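Local coordinates for carboxylesterase SOBER1 (Arabidopsis thaliana, PDB 6AVX), which hydrolyses carboxylic esters, preferring short acyl chains, has phospholipase A2 activity, and restrains the plant hypersensitive response set off by the bacterial effector AvrBsT, at residues Val118-Lys123 with Ser139-Gln144; Ala87-Glu92 with Val102-Leu107. The protein carries 1 engineered substitution. All blocks are in the same frame, centred on the assembly; numbering follows the deposited sequence. Where two conformers were deposited one is given.

Contact 1: residues Val118-Lys123 with Ser139-Gln144; sequences VLLYPK and SSIISQ
Leu120 lays its CD2 methyl over one face of the flat backbone carbonyl of Gln144, well off the plane of that group: CD2 is 3.8 Å from Gln144 O and 4.2 Å from Gln144 C. The methyl thus meets the flank of the C=O bond. On the ring of Tyr121, next along the chain, Pro122 CD rests against one face, offset toward the rim and 3.4 Å above the plane; the backbone O of Lys123 lies at the ring's edge, and His86 meets the ring edge-to-face. The side-chain amide of Gln144 turns away from Leu120 and accepts a hydrogen bond from its neighbour, Ser143 OG to Gln144 OE1 at 2.7 Å, made in the carbonyl plane on a lone pair. The fold is an alpha/beta hydrolase: residues 118-123 lie at the C-terminal side of helix 109-120, which follows the probable nucleophile Ser108, and run on into a loop, while 139-144 is a 3-10 segment in the loop between sheet strands 127-131 and 154-159. Ile141 points its side chain at the helix, and its CG1, anti to the backbone N (chi1 -167°), comes within 4.2 Å of Leu120 CD2. The same methyl passes Gln144 CB at 4.3 Å, touching two residues one 3-10 turn apart; that turn is closed by Gln144 N to Ile141 O at 2.8 Å. Leu79 and His86 of helix 75-94, with Phe145 from the loop, also pack on Leu120.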
loop_
_atom_site.group_PDB
_atom_site.type_symbol
_atom_site.label_atom_id
_atom_site.label_comp_id
_atom_site.label_asym_id
_atom_site.label_seq_id
_atom_site.Cartn_x
_atom_site.Cartn_y
_atom_site.Cartn_z
ATOM N N VAL A 118 -2.357 -6.711 2.399
ATOM C CA VAL A 118 -3.727 -6.761 2.887
ATOM C C VAL A 118 -4.463 -7.953 2.291
ATOM O O VAL A 118 -5.166 -8.688 3.004
ATOM C CB VAL A 118 -4.438 -5.435 2.587
ATOM C CG1 VAL A 118 -5.934 -5.570 2.791
ATOM C CG2 VAL A 118 -3.831 -4.305 3.422
ATOM N N LEU A 119 -4.314 -8.165 0.987
ATOM C CA LEU A 119 -5.119 -9.188 0.318
ATOM C C LEU A 119 -4.708 -10.599 0.706
ATOM O O LEU A 119 -5.504 -11.533 0.527
ATOM C CB LEU A 119 -5.026 -9.035 -1.206
ATOM C CG LEU A 119 -5.564 -7.738 -1.809
ATOM C CD1 LEU A 119 -5.250 -7.648 -3.303
ATOM C CD2 LEU A 119 -7.048 -7.632 -1.573
ATOM N N LEU A 120 -3.498 -10.779 1.199
ATOM C CA LEU A 120 -3.030 -12.092 1.619
ATOM C C LEU A 120 -3.099 -12.294 3.126
ATOM O O LEU A 120 -2.749 -13.374 3.605
ATOM C CB LEU A 120 -1.604 -12.333 1.112
ATOM C CG LEU A 120 -1.541 -12.573 -0.398
ATOM C CD1 LEU A 120 -0.130 -12.381 -0.923
ATOM C CD2 LEU A 120 -2.055 -13.991 -0.755
ATOM N N TYR A 121 -3.522 -11.293 3.892
ATOM C CA TYR A 121 -3.534 -11.450 5.342
ATOM C C TYR A 121 -4.733 -12.309 5.767
ATOM O O TYR A 121 -5.821 -12.175 5.202
ATOM C CB TYR A 121 -3.600 -10.073 6.044
ATOM C CG TYR A 121 -3.131 -10.206 7.468
ATOM C CD1 TYR A 121 -4.007 -10.085 8.546
ATOM C CD2 TYR A 121 -1.817 -10.521 7.746
ATOM C CE1 TYR A 121 -3.581 -10.277 9.834
ATOM C CE2 TYR A 121 -1.378 -10.719 9.048
ATOM C CZ TYR A 121 -2.279 -10.590 10.089
ATOM O OH TYR A 121 -1.858 -10.798 11.393
ATOM N N PRO A 122 -4.571 -13.205 6.757
ATOM C CA PRO A 122 -5.678 -14.122 7.090
ATOM C C PRO A 122 -6.874 -13.476 7.743
ATOM O O PRO A 122 -7.924 -14.129 7.831
ATOM C CB PRO A 122 -5.029 -15.143 8.028
ATOM C CG PRO A 122 -3.578 -15.106 7.700
ATOM C CD PRO A 122 -3.296 -13.669 7.328
ATOM N N LYS A 123 -6.760 -12.241 8.228
ATOM C CA LYS A 123 -7.819 -11.557 8.954
ATOM C C LYS A 123 -8.213 -10.257 8.264
ATOM O O LYS A 123 -7.414 -9.651 7.545
ATOM C CB LYS A 123 -7.365 -11.259 10.379
ATOM C CG LYS A 123 -7.054 -12.560 11.128
ATOM C CD LYS A 123 -6.533 -12.328 12.512
ATOM C CE LYS A 123 -6.190 -13.657 13.184
ATOM N NZ LYS A 123 -5.511 -13.443 14.473
ATOM N N SER A 139 -3.633 -12.480 -11.754
ATOM C CA SER A 139 -4.816 -13.086 -11.172
ATOM C C SER A 139 -4.573 -14.509 -10.666
ATOM O O SER A 139 -5.429 -15.035 -9.957
ATOM C CB SER A 139 -5.953 -13.094 -12.180
ATOM O OG SER A 139 -5.556 -13.818 -13.316
ATOM N N SER A 140 -3.436 -15.130 -10.973
ATOM C CA SER A 140 -3.137 -16.463 -10.438
ATOM C C SER A 140 -3.125 -16.481 -8.915
ATOM O O SER A 140 -3.375 -17.538 -8.319
ATOM C CB SER A 140 -1.793 -16.981 -10.958
ATOM O OG SER A 140 -0.725 -16.204 -10.481
ATOM N N ILE A 141 -2.877 -15.341 -8.265
ATOM C CA ILE A 141 -2.803 -15.302 -6.811
ATOM C C ILE A 141 -4.172 -15.198 -6.148
ATOM O O ILE A 141 -4.278 -15.424 -4.939
ATOM C CB ILE A 141 -1.923 -14.115 -6.367
ATOM C CG1 ILE A 141 -1.543 -14.203 -4.893
ATOM C CG2 ILE A 141 -2.632 -12.799 -6.557
ATOM C CD1 ILE A 141 -0.635 -15.305 -4.580
ATOM N N ILE A 142 -5.214 -14.812 -6.889
ATOM C CA ILE A 142 -6.490 -14.477 -6.266
ATOM C C ILE A 142 -7.044 -15.651 -5.475
ATOM O O ILE A 142 -7.664 -15.463 -4.423
ATOM C CB ILE A 142 -7.483 -13.965 -7.326
ATOM C CG1 ILE A 142 -7.047 -12.575 -7.821
ATOM C CG2 ILE A 142 -8.904 -13.929 -6.766
ATOM C CD1 ILE A 142 -7.851 -12.028 -8.986
ATOM N N SER A 143 -6.841 -16.877 -5.965
ATOM C CA SER A 143 -7.323 -18.060 -5.271
ATOM C C SER A 143 -6.729 -18.198 -3.878
ATOM O O SER A 143 -7.246 -18.994 -3.080
ATOM C CB SER A 143 -6.995 -19.292 -6.106
ATOM O OG SER A 143 -5.613 -19.389 -6.363
ATOM N N GLN A 144 -5.657 -17.475 -3.568
ATOM C CA GLN A 144 -4.990 -17.584 -2.288
ATOM C C GLN A 144 -5.354 -16.462 -1.321
ATOM O O GLN A 144 -4.864 -16.464 -0.187
ATOM C CB GLN A 144 -3.474 -17.644 -2.495
ATOM C CG GLN A 144 -3.035 -18.701 -3.512
ATOM C CD GLN A 144 -3.702 -20.051 -3.306
ATOM O OE1 GLN A 144 -4.400 -20.536 -4.205
ATOM N NE2 GLN A 144 -3.485 -20.669 -2.155
#

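Contact 2: residues Ala87-Glu92 with Val102-Leu107; sequences AIIDQE and VFICGL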
loop_
_atom_site.group_PDB
_atom_site.type_symbol
_atom_site.label_atom_id
_atom_site.label_comp_id
_atom_site.label_asym_id
_atom_site.label_seq_id
_atom_site.Cartn_x
_atom_site.Cartn_y
_atom_site.Cartn_z
ATOM N N ALA A 87 4.657 -10.288 9.385
ATOM C CA ALA A 87 5.264 -10.450 10.706
ATOM C C ALA A 87 4.971 -9.240 11.583
ATOM O O ALA A 87 4.670 -9.381 12.778
ATOM C CB ALA A 87 6.772 -10.678 10.562
ATOM N N ILE A 88 5.038 -8.039 11.005
ATOM C CA ILE A 88 4.751 -6.821 11.760
ATOM C C ILE A 88 3.299 -6.817 12.213
ATOM O O ILE A 88 2.985 -6.522 13.376
ATOM C CB ILE A 88 5.073 -5.581 10.910
ATOM C CG1 ILE A 88 6.580 -5.477 10.647
ATOM C CG2 ILE A 88 4.537 -4.304 11.582
ATOM C CD1 ILE A 88 6.959 -4.430 9.610
ATOM N N ILE A 89 2.381 -7.116 11.294
ATOM C CA ILE A 89 0.960 -7.113 11.630
ATOM C C ILE A 89 0.669 -8.181 12.674
ATOM O O ILE A 89 -0.070 -7.942 13.640
ATOM C CB ILE A 89 0.097 -7.310 10.370
ATOM C CG1 ILE A 89 0.355 -6.208 9.329
ATOM C CG2 ILE A 89 -1.382 -7.340 10.748
ATOM C CD1 ILE A 89 -0.085 -6.590 7.936
ATOM N N ASP A 90 1.215 -9.385 12.472
ATOM C CA ASP A 90 1.029 -10.479 13.426
ATOM C C ASP A 90 1.415 -10.043 14.831
ATOM O O ASP A 90 0.711 -10.339 15.807
ATOM C CB ASP A 90 1.909 -11.675 13.055
ATOM C CG ASP A 90 1.402 -12.476 11.867
ATOM O OD1 ASP A 90 0.281 -12.268 11.376
ATOM O OD2 ASP A 90 2.175 -13.371 11.459
ATOM N N GLN A 91 2.557 -9.382 14.961
ATOM C CA GLN A 91 3.034 -9.003 16.289
ATOM C C GLN A 91 2.132 -7.947 16.921
ATOM O O GLN A 91 1.830 -8.016 18.123
ATOM C CB GLN A 91 4.469 -8.506 16.195
ATOM C CG GLN A 91 5.062 -8.046 17.527
ATOM C CD GLN A 91 5.215 -9.175 18.525
ATOM O OE1 GLN A 91 5.189 -10.354 18.162
ATOM N NE2 GLN A 91 5.378 -8.818 19.795
ATOM N N GLU A 92 1.684 -6.965 16.139
ATOM C CA GLU A 92 0.790 -5.949 16.674
ATOM C C GLU A 92 -0.511 -6.575 17.165
ATOM O O GLU A 92 -1.002 -6.230 18.250
ATOM C CB GLU A 92 0.540 -4.886 15.608
ATOM C CG GLU A 92 -0.337 -3.729 16.035
ATOM C CD GLU A 92 0.276 -2.821 17.104
ATOM O OE1 GLU A 92 1.511 -2.815 17.291
ATOM O OE2 GLU A 92 -0.513 -2.109 17.759
ATOM N N VAL A 102 -6.222 -1.922 12.454
ATOM C CA VAL A 102 -4.942 -1.906 11.754
ATOM C C VAL A 102 -5.180 -1.353 10.365
ATOM O O VAL A 102 -6.035 -1.860 9.627
ATOM C CB VAL A 102 -4.359 -3.324 11.655
ATOM C CG1 VAL A 102 -3.133 -3.351 10.751
ATOM C CG2 VAL A 102 -4.033 -3.863 13.048
ATOM N N PHE A 103 -4.403 -0.350 9.984
ATOM C CA PHE A 103 -4.448 0.233 8.651
ATOM C C PHE A 103 -3.063 0.147 8.036
ATOM O O PHE A 103 -2.072 0.472 8.706
ATOM C CB PHE A 103 -4.915 1.687 8.724
ATOM C CG PHE A 103 -6.317 1.804 9.205
ATOM C CD1 PHE A 103 -6.602 1.779 10.559
ATOM C CD2 PHE A 103 -7.355 1.866 8.305
ATOM C CE1 PHE A 103 -7.925 1.826 10.999
ATOM C CE2 PHE A 103 -8.665 1.925 8.749
ATOM C CZ PHE A 103 -8.935 1.904 10.082
ATOM N N ILE A 104 -2.986 -0.309 6.791
ATOM C CA ILE A 104 -1.738 -0.399 6.044
ATOM C C ILE A 104 -1.822 0.615 4.914
ATOM O O ILE A 104 -2.809 0.637 4.182
ATOM C CB ILE A 104 -1.520 -1.812 5.471
ATOM C CG1 ILE A 104 -1.879 -2.915 6.480
ATOM C CG2 ILE A 104 -0.084 -1.958 4.990
ATOM C CD1 ILE A 104 -1.110 -2.864 7.760
ATOM N N CYS A 105 -0.789 1.435 4.758
ATOM C CA CYS A 105 -0.771 2.472 3.739
ATOM C C CYS A 105 0.594 2.495 3.089
ATOM O O CYS A 105 1.587 2.108 3.703
ATOM C CB CYS A 105 -0.976 3.855 4.365
ATOM S SG CYS A 105 -2.350 4.056 5.492
ATOM N N GLY A 106 0.667 3.005 1.871
ATOM C CA GLY A 106 1.979 3.160 1.273
ATOM C C GLY A 106 1.942 3.853 -0.069
ATOM O O GLY A 106 0.922 3.866 -0.771
ATOM N N LEU A 107 3.095 4.400 -0.433
ATOM C CA LEU A 107 3.300 5.122 -1.682
ATOM C C LEU A 107 4.042 4.271 -2.701
ATOM O O LEU A 107 5.136 3.774 -2.420
ATOM C CB LEU A 107 4.116 6.386 -1.422
ATOM C CG LEU A 107 4.454 7.220 -2.661
ATOM C CD1 LEU A 107 3.194 7.779 -3.332
ATOM C CD2 LEU A 107 5.416 8.341 -2.315
#
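Ile89 sends its side chain from helix 75-94 toward strand 102-107, and its two branches meet different residues. At CB the chain forks. The CG2 branch, anti to the backbone N, passes Val102 CG1 at a loose 4.4 Å, while Tyr121 from the loop after helix 109-120 also packs on this side chain. The other branch leaves beside the backbone N (chi1 -59°): its CG1 lies 4.0 Å from Ile104 CD1, and its terminal CD1 is 3.9 Å from that same methyl, so the two isoleucines meet tip to tip. Both were modelled in two conformers, and these distances hold for one of them. Helix 75-94 is the helical part of the long crossover, which also carries strands 45-48 and 54-57, from strand 37-39 past strand 7-11 to the parallel strand 102-107, the strand running into the probable nucleophile elbow. Ile104 is flanked further by Leu9 of strand 7-11 and by Thr114 of helix 109-120. Glu92, almost one helical turn after Ile89, hydrogen-bonds through OE2 to Thr97 OG1. Between helix and strand the contact is purely aliphatic and buried, held by packing of aliphatic carbons without directional bonds, and such contacts by themselves fix no particular rotation.

Overall arrangement
Contact 2 is buried, between the parallel sheet and a covering helix; contact 1 lies farther out, partly buried, with exposed Gln144 at its margin. Their centres are 16 Å apart, yet helix 109-120 ties them together: it follows strand 102-107 directly, and Val118 CG2 packs on Ile104 CG1 at 3.9 Å. Helix 75-94 serves both, supplying Ile89 to contact 2 and backing Leu120 of contact 1. A polar link joins the loop after helix 109-120 to helix 75-94, a probable hydrogen bond of 2.6 Å between Tyr121 OH and Asp90 OD1. Contact 2 is branched aliphatic chains alone, whereas contact 1 mixes aliphatic carbons with a backbone carbonyl.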